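Local coordinates for protein cytochrome C (Marichromatium purpuratum 984, PDB 5LO9) that probably interconverts thiosulfate and tetrathionate, passing the electrons through four covalently attached c-type hemes, at residues S242-D250 with D293-W304; G376-P384 with T441-N449. All blocks are in the same frame, centred on the assembly; numbering follows the deposited sequence.

Contact 1. Residues S242-D250 with D293-W304; sequences SRFTPPSRD and DNGRRADASPMW. With HEC (heme c), chain E; EDO (1,2-ethanediol), chain B.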
loop_
_atom_site.group_PDB
_atom_site.type_symbol
_atom_site.label_atom_id
_atom_site.label_comp_id
_atom_site.label_asym_id
_atom_site.label_seq_id
_atom_site.Cartn_x
_atom_site.Cartn_y
_atom_site.Cartn_z
ATOM N N SER A 242 -23.066 2.792 -11.743
ATOM C CA SER A 242 -21.878 3.649 -11.583
ATOM C C SER A 242 -20.973 3.111 -10.478
ATOM O O SER A 242 -20.556 3.848 -9.578
ATOM C CB SER A 242 -22.259 5.109 -11.319
ATOM O OG SER A 242 -22.900 5.689 -12.448
ATOM N N ARG A 243 -20.734 1.796 -10.518
ATOM C CA ARG A 243 -19.952 1.086 -9.518
ATOM C C ARG A 243 -18.729 0.404 -10.128
ATOM O O ARG A 243 -18.722 0.008 -11.306
ATOM C CB ARG A 243 -20.819 0.059 -8.778
ATOM C CG ARG A 243 -21.285 0.586 -7.440
ATOM C CD ARG A 243 -22.250 -0.337 -6.735
ATOM N NE ARG A 243 -22.659 0.302 -5.485
ATOM C CZ ARG A 243 -23.558 -0.187 -4.640
ATOM N NH1 ARG A 243 -24.147 -1.351 -4.911
ATOM N NH2 ARG A 243 -23.834 0.477 -3.515
ATOM N N PHE A 244 -17.695 0.280 -9.287
ATOM C CA PHE A 244 -16.399 -0.260 -9.692
ATOM C C PHE A 244 -16.504 -1.721 -10.096
ATOM O O PHE A 244 -17.316 -2.491 -9.571
ATOM C CB PHE A 244 -15.376 -0.088 -8.550
ATOM C CG PHE A 244 -14.062 -0.759 -8.790
ATOM C CD1 PHE A 244 -13.082 -0.111 -9.519
ATOM C CD2 PHE A 244 -13.792 -2.031 -8.266
ATOM C CE1 PHE A 244 -11.846 -0.702 -9.763
ATOM C CE2 PHE A 244 -12.545 -2.650 -8.504
ATOM C CZ PHE A 244 -11.560 -1.963 -9.266
ATOM N N THR A 245 -15.673 -2.101 -11.050
ATOM C CA THR A 245 -15.596 -3.490 -11.465
ATOM C C THR A 245 -14.186 -4.011 -11.257
ATOM O O THR A 245 -13.236 -3.431 -11.805
ATOM C CB THR A 245 -15.992 -3.639 -12.910
ATOM O OG1 THR A 245 -17.378 -3.287 -13.036
ATOM C CG2 THR A 245 -15.738 -5.059 -13.341
ATOM N N PRO A 246 -13.973 -5.047 -10.457
ATOM C CA PRO A 246 -12.643 -5.591 -10.335
ATOM C C PRO A 246 -12.282 -6.430 -11.539
ATOM O O PRO A 246 -13.155 -6.888 -12.294
ATOM C CB PRO A 246 -12.721 -6.461 -9.086
ATOM C CG PRO A 246 -14.102 -6.163 -8.484
ATOM C CD PRO A 246 -14.925 -5.722 -9.560
ATOM N N PRO A 247 -11.013 -6.753 -11.669
ATOM C CA PRO A 247 -10.577 -7.575 -12.787
ATOM C C PRO A 247 -11.205 -8.955 -12.754
ATOM O O PRO A 247 -11.471 -9.529 -11.697
ATOM C CB PRO A 247 -9.052 -7.659 -12.602
ATOM C CG PRO A 247 -8.728 -6.999 -11.362
ATOM C CD PRO A 247 -9.894 -6.155 -10.942
ATOM N N SER A 248 -11.425 -9.487 -13.942
ATOM C CA SER A 248 -11.915 -10.840 -14.066
ATOM C C SER A 248 -10.934 -11.800 -13.410
ATOM O O SER A 248 -9.748 -11.514 -13.282
ATOM C CB SER A 248 -12.114 -11.169 -15.545
ATOM O OG SER A 248 -11.652 -12.476 -15.845
ATOM N N ARG A 249 -11.442 -12.946 -12.974
ATOM C CA ARG A 249 -10.605 -13.966 -12.358
ATOM C C ARG A 249 -9.683 -14.668 -13.351
ATOM O O ARG A 249 -8.778 -15.393 -12.921
ATOM C CB ARG A 249 -11.497 -14.994 -11.670
ATOM C CG ARG A 249 -12.139 -14.512 -10.385
ATOM C CD ARG A 249 -13.257 -15.450 -9.924
ATOM N NE ARG A 249 -13.478 -15.355 -8.482
ATOM C CZ ARG A 249 -14.503 -14.764 -7.859
ATOM N NH1 ARG A 249 -15.493 -14.187 -8.554
ATOM N NH2 ARG A 249 -14.514 -14.755 -6.505
ATOM N N ASP A 250 -9.894 -14.479 -14.656
ATOM C CA ASP A 250 -8.945 -14.938 -15.675
ATOM C C ASP A 250 -7.775 -13.977 -15.829
ATOM O O ASP A 250 -6.655 -14.408 -16.120
ATOM C CB ASP A 250 -9.625 -15.051 -17.032
ATOM C CG ASP A 250 -10.814 -15.985 -17.015
ATOM O OD1 ASP A 250 -10.671 -17.128 -16.515
ATOM O OD2 ASP A 250 -11.892 -15.581 -17.519
ATOM N N ASP A 293 -18.034 -12.825 -1.925
ATOM C CA ASP A 293 -17.438 -12.996 -3.246
ATOM C C ASP A 293 -15.932 -12.799 -3.157
ATOM O O ASP A 293 -15.300 -12.203 -4.035
ATOM C CB ASP A 293 -18.059 -12.066 -4.299
ATOM C CG ASP A 293 -17.782 -12.551 -5.718
ATOM O OD1 ASP A 293 -17.289 -13.706 -5.833
ATOM O OD2 ASP A 293 -18.075 -11.825 -6.701
ATOM N N ASN A 294 -15.369 -13.280 -2.057
ATOM C CA ASN A 294 -13.918 -13.278 -1.839
ATOM C C ASN A 294 -13.344 -11.868 -1.918
ATOM O O ASN A 294 -12.241 -11.645 -2.420
ATOM C CB ASN A 294 -13.220 -14.217 -2.814
ATOM C CG ASN A 294 -12.021 -14.904 -2.191
ATOM O OD1 ASN A 294 -12.025 -15.231 -0.995
ATOM N ND2 ASN A 294 -11.003 -15.169 -3.009
ATOM N N GLY A 295 -14.082 -10.920 -1.358
ATOM C CA GLY A 295 -13.641 -9.562 -1.289
ATOM C C GLY A 295 -14.093 -8.705 -2.430
ATOM O O GLY A 295 -13.716 -7.534 -2.466
ATOM N N ARG A 296 -14.948 -9.209 -3.324
ATOM C CA ARG A 296 -15.337 -8.403 -4.486
ATOM C C ARG A 296 -16.682 -7.700 -4.355
ATOM O O ARG A 296 -16.954 -6.788 -5.144
ATOM C CB ARG A 296 -15.389 -9.262 -5.741
ATOM C CG ARG A 296 -14.134 -10.067 -6.034
ATOM C CD ARG A 296 -14.397 -11.078 -7.093
ATOM N NE ARG A 296 -13.223 -11.485 -7.846
ATOM C CZ ARG A 296 -12.807 -10.889 -8.955
ATOM N NH1 ARG A 296 -13.435 -9.816 -9.441
ATOM N NH2 ARG A 296 -11.743 -11.362 -9.562
ATOM N N ARG A 297 -17.510 -8.075 -3.381
ATOM C CA ARG A 297 -18.919 -7.689 -3.377
ATOM C C ARG A 297 -19.146 -6.302 -2.795
ATOM O O ARG A 297 -18.929 -6.063 -1.592
ATOM C CB ARG A 297 -19.718 -8.692 -2.575
ATOM C CG ARG A 297 -21.181 -8.361 -2.459
ATOM C CD ARG A 297 -21.906 -8.751 -3.697
ATOM N NE ARG A 297 -23.346 -8.881 -3.466
ATOM C CZ ARG A 297 -24.261 -8.920 -4.423
ATOM N NH1 ARG A 297 -23.923 -8.824 -5.698
ATOM N NH2 ARG A 297 -25.512 -9.085 -4.089
ATOM N N ALA A 298 -19.626 -5.399 -3.637
ATOM C CA ALA A 298 -20.086 -4.124 -3.126
ATOM C C ALA A 298 -21.129 -4.330 -2.039
ATOM O O ALA A 298 -21.983 -5.229 -2.115
ATOM C CB ALA A 298 -20.684 -3.292 -4.241
ATOM N N ASP A 299 -21.047 -3.473 -1.026
ATOM C CA ASP A 299 -21.902 -3.475 0.159
ATOM C C ASP A 299 -21.645 -4.675 1.074
ATOM O O ASP A 299 -22.388 -4.875 2.039
ATOM C CB ASP A 299 -23.380 -3.411 -0.213
ATOM C CG ASP A 299 -23.787 -2.083 -0.854
ATOM O OD1 ASP A 299 -23.213 -1.003 -0.530
ATOM O OD2 ASP A 299 -24.725 -2.126 -1.685
ATOM N N ALA A 300 -20.577 -5.441 0.832
ATOM C CA ALA A 300 -20.091 -6.457 1.753
ATOM C C ALA A 300 -18.604 -6.230 2.031
ATOM O O ALA A 300 -17.787 -7.148 1.937
ATOM C CB ALA A 300 -20.340 -7.863 1.205
ATOM N N SER A 301 -18.235 -4.980 2.382
ATOM C CA SER A 301 -16.849 -4.520 2.562
ATOM C C SER A 301 -15.921 -5.100 1.510
ATOM O O SER A 301 -15.026 -5.914 1.802
ATOM C CB SER A 301 -16.287 -4.863 3.930
ATOM O OG SER A 301 -16.742 -3.916 4.845
ATOM N N PRO A 302 -16.104 -4.702 0.271
ATOM C CA PRO A 302 -15.184 -5.148 -0.762
ATOM C C PRO A 302 -13.787 -4.590 -0.490
ATOM O O PRO A 302 -13.608 -3.508 0.086
ATOM C CB PRO A 302 -15.815 -4.603 -2.050
ATOM C CG PRO A 302 -16.579 -3.362 -1.588
ATOM C CD PRO A 302 -17.092 -3.730 -0.218
ATOM N N MET A 303 -12.790 -5.365 -0.894
ATOM C CA MET A 303 -11.412 -4.991 -0.641
ATOM C C MET A 303 -10.957 -3.896 -1.582
ATOM O O MET A 303 -10.090 -3.083 -1.225
ATOM C CB MET A 303 -10.531 -6.222 -0.779
ATOM C CG MET A 303 -10.782 -7.257 0.313
ATOM S SD MET A 303 -10.241 -6.732 1.973
ATOM C CE MET A 303 -11.772 -6.144 2.693
ATOM N N TRP A 304 -11.542 -3.833 -2.772
ATOM C CA TRP A 304 -11.139 -2.777 -3.692
ATOM C C TRP A 304 -11.492 -1.401 -3.142
ATOM O O TRP A 304 -10.777 -0.436 -3.393
ATOM C CB TRP A 304 -11.763 -2.963 -5.063
ATOM C CG TRP A 304 -13.181 -3.394 -5.097
ATOM C CD1 TRP A 304 -13.647 -4.670 -5.247
ATOM C CD2 TRP A 304 -14.325 -2.556 -5.047
ATOM N NE1 TRP A 304 -15.004 -4.671 -5.280
ATOM C CE2 TRP A 304 -15.446 -3.377 -5.170
ATOM C CE3 TRP A 304 -14.512 -1.182 -4.916
ATOM C CZ2 TRP A 304 -16.733 -2.872 -5.158
ATOM C CZ3 TRP A 304 -15.794 -0.688 -4.888
ATOM C CH2 TRP A 304 -16.882 -1.527 -5.010
HETATM FE FE HEC E . -12.493 -7.759 7.748
HETATM C CHA HEC E . -13.093 -4.302 7.560
HETATM C CHB HEC E . -9.652 -7.408 5.732
HETATM C CHC HEC E . -11.748 -11.185 8.162
HETATM C CHD HEC E . -15.492 -8.176 9.377
HETATM N NA HEC E . -11.566 -6.144 6.818
HETATM C C1A HEC E . -11.945 -4.872 6.876
HETATM C C2A HEC E . -11.060 -3.960 6.120
HETATM C C3A HEC E . -10.057 -4.858 5.575
HETATM C C4A HEC E . -10.453 -6.201 6.066
HETATM C CMA HEC E . -8.917 -4.486 4.698
HETATM C CAA HEC E . -11.215 -2.472 5.934
HETATM C CBA HEC E . -12.392 -2.211 5.000
HETATM C CGA HEC E . -12.511 -0.737 4.649
HETATM O O1A HEC E . -13.196 -0.449 3.642
HETATM O O2A HEC E . -11.951 0.141 5.374
HETATM N NB HEC E . -11.002 -9.064 7.092
HETATM C C1B HEC E . -9.964 -8.726 6.296
HETATM C C2B HEC E . -9.066 -9.851 6.017
HETATM C C3B HEC E . -9.680 -10.957 6.739
HETATM C C4B HEC E . -10.864 -10.352 7.376
HETATM C CMB HEC E . -7.848 -9.863 5.165
HETATM C CAB HEC E . -9.182 -12.363 6.821
HETATM C CBB HEC E . -7.836 -12.333 7.544
HETATM N NC HEC E . -13.444 -9.395 8.631
HETATM C C1C HEC E . -13.018 -10.667 8.679
HETATM C C2C HEC E . -13.995 -11.585 9.308
HETATM C C3C HEC E . -15.099 -10.684 9.675
HETATM C C4C HEC E . -14.647 -9.359 9.191
HETATM C CMC HEC E . -13.832 -13.070 9.515
HETATM C CAC HEC E . -16.439 -10.982 10.322
HETATM C CBC HEC E . -16.283 -11.790 11.571
HETATM N ND HEC E . -13.998 -6.454 8.364
HETATM C C1D HEC E . -15.101 -6.819 9.000
HETATM C C2D HEC E . -15.992 -5.684 9.296
HETATM C C3D HEC E . -15.298 -4.495 8.770
HETATM C C4D HEC E . -14.065 -5.126 8.224
HETATM C CMD HEC E . -17.294 -5.796 10.013
HETATM C CAD HEC E . -15.715 -3.035 8.765
HETATM C CBD HEC E . -16.013 -2.422 10.150
HETATM C CGD HEC E . -14.868 -2.348 11.181
HETATM O O1D HEC E . -14.169 -3.357 11.502
HETATM O O2D HEC E . -14.666 -1.238 11.744
HETATM C C1 EDO B . -10.651 -15.878 -6.397
HETATM O O1 EDO B . -11.822 -16.394 -5.797
HETATM C C2 EDO B . -10.969 -14.493 -6.985
HETATM O O2 EDO B . -10.476 -13.285 -6.356
#
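Just past the CXXCH heme-attachment motif (Cys287, Cys290, His291), the loop bearing Arg296 and Trp304 is packed against Phe244, Pro246 and Pro247 of the irregular segment 242-250. On the heme side of this loop His291 ND1 hydrogen-bonds to Ser301 O, as the axial histidine does to a backbone carbonyl in cytochromes c; Met303 CE also packs on the heme. Segment 242-250 covers another side, nearer the protein surface.

Two aromatic rings meet at the centre. Phe244 runs antiparallel to the Trp304 side chain, the ring planes meeting obliquely at 39°, and places its CB over the six-membered ring, 4.0 Å from the centroid, as a CH-pi contact. CG of Phe244 is anti to the backbone N (chi1 173°), which carries its CD2 over the indole near Trp304 CD2. Pro302 CB covers the opposite indole face, and Pro246 CG approaches Trp304 CD1 at 3.6 Å. The indole is also held through its edge, since Trp304 NE1 donates in the ring plane to Arg296 O at 2.9 Å.

Arg296 extends to the backbone of 242-250, where both terminal nitrogens donate to one acceptor lying in the guanidinium plane: NH2 reaches Pro247 O at 2.8 Å, nearly in line with the carbonyl bond, and NH1 at 3.0 Å. The Arg249 guanidinium crosses it, with Arg296 NE over one of its faces. This approach of like charges is probably eased by Asp293, whose OD1 takes a salt bridge from Arg249 NH2 at 3.0 Å and a second bond from NH1, both from one face of the carboxylate. O1 of an ethanediol, probably from the crystallisation liquor, accepts from Arg249 NH2. At the other end, Arg243 NE hydrogen-bonds to Ser375 OG, while NH1 and NH2 both reach Asp299 OD2 in a salt bridge whose hydrogen bonds are weak and bent, Arg243 NH2 to OD2 3.3 Å.

Contact 2. Residues G376-P384 with T441-N449; sequences GRGYPRLQP and TAAAFIAAN. With HEC (heme c), chain E; EDO (1,2-ethanediol), chain R.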
loop_
_atom_site.group_PDB
_atom_site.type_symbol
_atom_site.label_atom_id
_atom_site.label_comp_id
_atom_site.label_asym_id
_atom_site.label_seq_id
_atom_site.Cartn_x
_atom_site.Cartn_y
_atom_site.Cartn_z
ATOM N N GLY A 376 -20.101 1.467 -2.703
ATOM C CA GLY A 376 -20.012 0.057 -2.397
ATOM C C GLY A 376 -19.180 -0.237 -1.175
ATOM O O GLY A 376 -19.129 -1.390 -0.742
ATOM N N ARG A 377 -18.524 0.760 -0.605
ATOM C CA ARG A 377 -17.605 0.488 0.476
ATOM C C ARG A 377 -18.358 0.083 1.727
ATOM O O ARG A 377 -19.417 0.636 2.029
ATOM C CB ARG A 377 -16.760 1.703 0.767
ATOM C CG ARG A 377 -15.593 1.338 1.656
ATOM C CD ARG A 377 -14.852 2.549 2.128
ATOM N NE ARG A 377 -13.873 2.225 3.145
ATOM C CZ ARG A 377 -13.134 3.136 3.741
ATOM N NH1 ARG A 377 -13.273 4.398 3.380
ATOM N NH2 ARG A 377 -12.272 2.785 4.684
ATOM N N GLY A 378 -17.785 -0.870 2.464
ATOM C CA GLY A 378 -18.320 -1.280 3.752
ATOM C C GLY A 378 -19.715 -1.871 3.655
ATOM O O GLY A 378 -20.098 -2.521 2.682
ATOM N N TYR A 379 -20.469 -1.653 4.682
ATOM C CA TYR A 379 -21.858 -2.060 4.748
ATOM C C TYR A 379 -22.769 -0.850 4.733
ATOM O O TYR A 379 -22.419 0.194 5.290
ATOM C CB TYR A 379 -22.120 -2.844 6.026
ATOM C CG TYR A 379 -21.190 -4.047 6.244
ATOM C CD1 TYR A 379 -20.769 -4.850 5.191
ATOM C CD2 TYR A 379 -20.752 -4.376 7.509
ATOM C CE1 TYR A 379 -19.933 -5.950 5.417
ATOM C CE2 TYR A 379 -19.912 -5.456 7.736
ATOM C CZ TYR A 379 -19.515 -6.237 6.697
ATOM O OH TYR A 379 -18.691 -7.297 6.967
ATOM N N PRO A 380 -23.943 -0.929 4.112
ATOM C CA PRO A 380 -24.852 0.237 4.140
ATOM C C PRO A 380 -25.362 0.491 5.549
ATOM O O PRO A 380 -25.989 -0.380 6.163
ATOM C CB PRO A 380 -25.981 -0.167 3.190
ATOM C CG PRO A 380 -25.376 -1.238 2.329
ATOM C CD PRO A 380 -24.420 -1.979 3.192
ATOM N N ARG A 381 -25.073 1.676 6.068
ATOM C CA ARG A 381 -25.500 2.024 7.416
ATOM C C ARG A 381 -27.017 2.182 7.466
ATOM O O ARG A 381 -27.640 2.690 6.528
ATOM C CB ARG A 381 -24.817 3.312 7.864
ATOM C CG ARG A 381 -24.667 3.477 9.387
ATOM C CD ARG A 381 -23.878 4.761 9.743
ATOM N NE ARG A 381 -22.773 4.986 8.801
ATOM C CZ ARG A 381 -21.502 4.622 8.985
ATOM N NH1 ARG A 381 -21.133 4.017 10.112
ATOM N NH2 ARG A 381 -20.596 4.875 8.032
ATOM N N LEU A 382 -27.602 1.713 8.567
ATOM C CA LEU A 382 -29.030 1.763 8.840
ATOM C C LEU A 382 -29.349 2.883 9.815
ATOM O O LEU A 382 -28.518 3.245 10.653
ATOM C CB LEU A 382 -29.510 0.460 9.473
ATOM C CG LEU A 382 -29.207 -0.834 8.745
ATOM C CD1 LEU A 382 -29.708 -2.002 9.585
ATOM C CD2 LEU A 382 -29.853 -0.801 7.426
ATOM N N GLN A 383 -30.576 3.397 9.735
ATOM C CA GLN A 383 -31.038 4.338 10.745
ATOM C C GLN A 383 -31.285 3.603 12.054
ATOM O O GLN A 383 -31.877 2.511 12.051
ATOM C CB GLN A 383 -32.281 5.086 10.266
ATOM C CG GLN A 383 -32.868 6.057 11.329
ATOM C CD GLN A 383 -32.086 7.387 11.547
ATOM O OE1 GLN A 383 -31.987 7.870 12.690
ATOM N NE2 GLN A 383 -31.554 7.990 10.462
ATOM N N PRO A 384 -30.794 4.105 13.183
ATOM C CA PRO A 384 -30.974 3.387 14.425
ATOM C C PRO A 384 -32.437 3.395 14.812
ATOM O O PRO A 384 -33.162 4.363 14.527
ATOM C CB PRO A 384 -30.117 4.168 15.430
ATOM C CG PRO A 384 -30.000 5.511 14.859
ATOM C CD PRO A 384 -29.987 5.321 13.390
ATOM N N THR A 441 -23.101 -2.654 13.338
ATOM C CA THR A 441 -22.305 -3.173 12.242
ATOM C C THR A 441 -22.882 -4.476 11.704
ATOM O O THR A 441 -23.031 -4.636 10.490
ATOM C CB THR A 441 -20.877 -3.357 12.699
ATOM O OG1 THR A 441 -20.358 -2.087 13.071
ATOM C CG2 THR A 441 -20.065 -3.912 11.600
ATOM N N ALA A 442 -23.211 -5.421 12.587
ATOM C CA ALA A 442 -23.766 -6.683 12.119
ATOM C C ALA A 442 -25.148 -6.483 11.523
ATOM O O ALA A 442 -25.536 -7.186 10.580
ATOM C CB ALA A 442 -23.815 -7.692 13.247
ATOM N N ALA A 443 -25.914 -5.540 12.048
ATOM C CA ALA A 443 -27.223 -5.313 11.453
ATOM C C ALA A 443 -27.075 -4.825 10.027
ATOM O O ALA A 443 -27.820 -5.236 9.128
ATOM C CB ALA A 443 -28.017 -4.308 12.273
ATOM N N ALA A 444 -26.102 -3.959 9.789
ATOM C CA ALA A 444 -25.935 -3.486 8.433
ATOM C C ALA A 444 -25.455 -4.603 7.518
ATOM O O ALA A 444 -25.898 -4.709 6.370
ATOM C CB ALA A 444 -24.979 -2.323 8.429
ATOM N N PHE A 445 -24.568 -5.460 8.002
ATOM C CA PHE A 445 -24.160 -6.578 7.174
ATOM C C PHE A 445 -25.351 -7.439 6.815
ATOM O O PHE A 445 -25.559 -7.775 5.641
ATOM C CB PHE A 445 -23.123 -7.414 7.885
ATOM C CG PHE A 445 -22.766 -8.670 7.145
ATOM C CD1 PHE A 445 -21.994 -8.614 6.020
ATOM C CD2 PHE A 445 -23.204 -9.902 7.591
ATOM C CE1 PHE A 445 -21.644 -9.770 5.343
ATOM C CE2 PHE A 445 -22.869 -11.049 6.920
ATOM C CZ PHE A 445 -22.079 -10.981 5.785
ATOM N N ILE A 446 -26.146 -7.795 7.828
ATOM C CA ILE A 446 -27.246 -8.741 7.651
ATOM C C ILE A 446 -28.304 -8.193 6.685
ATOM O O ILE A 446 -28.728 -8.880 5.730
ATOM C CB ILE A 446 -27.856 -9.088 9.024
ATOM C CG1 ILE A 446 -26.938 -10.066 9.776
ATOM C CG2 ILE A 446 -29.302 -9.625 8.875
ATOM C CD1 ILE A 446 -27.179 -10.114 11.266
ATOM N N ALA A 447 -28.791 -6.976 6.954
ATOM C CA ALA A 447 -29.851 -6.400 6.130
ATOM C C ALA A 447 -29.498 -6.473 4.667
ATOM O O ALA A 447 -30.358 -6.779 3.829
ATOM C CB ALA A 447 -30.095 -4.946 6.492
ATOM N N ALA A 448 -28.226 -6.231 4.343
ATOM C CA ALA A 448 -27.768 -6.197 2.955
ATOM C C ALA A 448 -27.329 -7.550 2.401
ATOM O O ALA A 448 -27.329 -7.721 1.179
ATOM C CB ALA A 448 -26.598 -5.224 2.797
ATOM N N ASN A 449 -26.955 -8.519 3.242
ATOM C CA ASN A 449 -26.249 -9.685 2.735
ATOM C C ASN A 449 -26.769 -11.013 3.224
ATOM O O ASN A 449 -26.350 -12.045 2.673
ATOM C CB ASN A 449 -24.764 -9.587 3.075
ATOM C CG ASN A 449 -24.127 -8.441 2.363
ATOM O OD1 ASN A 449 -23.981 -8.459 1.142
ATOM N ND2 ASN A 449 -23.801 -7.408 3.099
HETATM FE FE HEC E . -12.493 -7.759 7.748
HETATM C CHA HEC E . -13.093 -4.302 7.560
HETATM C CHB HEC E . -9.652 -7.408 5.732
HETATM C CHC HEC E . -11.748 -11.185 8.162
HETATM C CHD HEC E . -15.492 -8.176 9.377
HETATM N NA HEC E . -11.566 -6.144 6.818
HETATM C C1A HEC E . -11.945 -4.872 6.876
HETATM C C2A HEC E . -11.060 -3.960 6.120
HETATM C C3A HEC E . -10.057 -4.858 5.575
HETATM C C4A HEC E . -10.453 -6.201 6.066
HETATM C CMA HEC E . -8.917 -4.486 4.698
HETATM C CAA HEC E . -11.215 -2.472 5.934
HETATM C CBA HEC E . -12.392 -2.211 5.000
HETATM C CGA HEC E . -12.511 -0.737 4.649
HETATM O O1A HEC E . -13.196 -0.449 3.642
HETATM O O2A HEC E . -11.951 0.141 5.374
HETATM N NB HEC E . -11.002 -9.064 7.092
HETATM C C1B HEC E . -9.964 -8.726 6.296
HETATM C C2B HEC E . -9.066 -9.851 6.017
HETATM C C3B HEC E . -9.680 -10.957 6.739
HETATM C C4B HEC E . -10.864 -10.352 7.376
HETATM C CMB HEC E . -7.848 -9.863 5.165
HETATM C CAB HEC E . -9.182 -12.363 6.821
HETATM C CBB HEC E . -7.836 -12.333 7.544
HETATM N NC HEC E . -13.444 -9.395 8.631
HETATM C C1C HEC E . -13.018 -10.667 8.679
HETATM C C2C HEC E . -13.995 -11.585 9.308
HETATM C C3C HEC E . -15.099 -10.684 9.675
HETATM C C4C HEC E . -14.647 -9.359 9.191
HETATM C CMC HEC E . -13.832 -13.070 9.515
HETATM C CAC HEC E . -16.439 -10.982 10.322
HETATM C CBC HEC E . -16.283 -11.790 11.571
HETATM N ND HEC E . -13.998 -6.454 8.364
HETATM C C1D HEC E . -15.101 -6.819 9.000
HETATM C C2D HEC E . -15.992 -5.684 9.296
HETATM C C3D HEC E . -15.298 -4.495 8.770
HETATM C C4D HEC E . -14.065 -5.126 8.224
HETATM C CMD HEC E . -17.294 -5.796 10.013
HETATM C CAD HEC E . -15.715 -3.035 8.765
HETATM C CBD HEC E . -16.013 -2.422 10.150
HETATM C CGD HEC E . -14.868 -2.348 11.181
HETATM O O1D HEC E . -14.169 -3.357 11.502
HETATM O O2D HEC E . -14.666 -1.238 11.744
HETATM C C1 EDO R . -21.646 3.704 0.323
HETATM O O1 EDO R . -22.029 2.981 -0.869
HETATM C C2 EDO R . -20.131 3.767 0.419
HETATM O O2 EDO R . -19.672 5.131 0.443
HETATM O O HOH W 1 -27.300 -2.585 5.418
#
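The irregular segment 376-384, extended from Tyr379 onward, lies against helix 439-449, coming closest where the CA atoms of Tyr379 and Phe445, and those of Arg381 and Ala444, are each 5.6 Å apart. No direct hydrogen bond joins the two segments; one water spans them, donating to Pro380 O and to Ala444 O.

Tyr379 makes the largest share of the contact. Its ring lies under Phe445 CB, which sits 3.9 Å from the ring centroid and 14° off the normal, a CH-pi contact. The two rings meet obliquely, planes 58° apart, with Tyr379 CE1 at the edge of the Phe445 ring. CG of Phe445 anti to its backbone N (chi1 174°) leaves CB over the Tyr379 face and brings CD1 to CE1. The phenol OH is hydrogen-bonded to Cys290 O, and CE2 touches the heme c methyl CMD at 3.5 Å, so the ring forms part of the heme wall. Arg377 grips a propionate of this heme side-on: NE to O1A and NH2 to O2A, both 2.8 Å and both nearly straight.

Ala444 CB packs on Tyr379 CB (3.8 Å) and against the Pro380 carbonyl. Farther along, Pro380 CD packs on Ala448 CB, and Leu382 CD1 lies 3.9 Å from Ala443 CB. Helix 460-470 flanks this end, with Trp464 touching Leu382 and Ala443, and Ala463 touching Ala447; on another side of helix 439-449, Phe445 and Ile446 border a second heme c.

In the fold
From the N terminus, the two hemes of the amino-terminal part come first. Contact 1 then closes a 42-residue loop containing helix 256-269 and the attachment site of one heme. After helix 351-363, contact 2 closes a 56-residue loop with helix 391-401 and the attachment cysteines of another heme. The loops lie in series, neither nested nor crossed. The centres of the two contacts are about 17 Å apart, yet they meet at the turn around Asp299: its N is 2.8 Å from Gly376 O, and its O is 3.1 Å from Asn449 ND2. These probable hydrogen bonds tie the loop after the attachment motif to segment 376-384 and helix 439-449; both contacts also touch the same heme c.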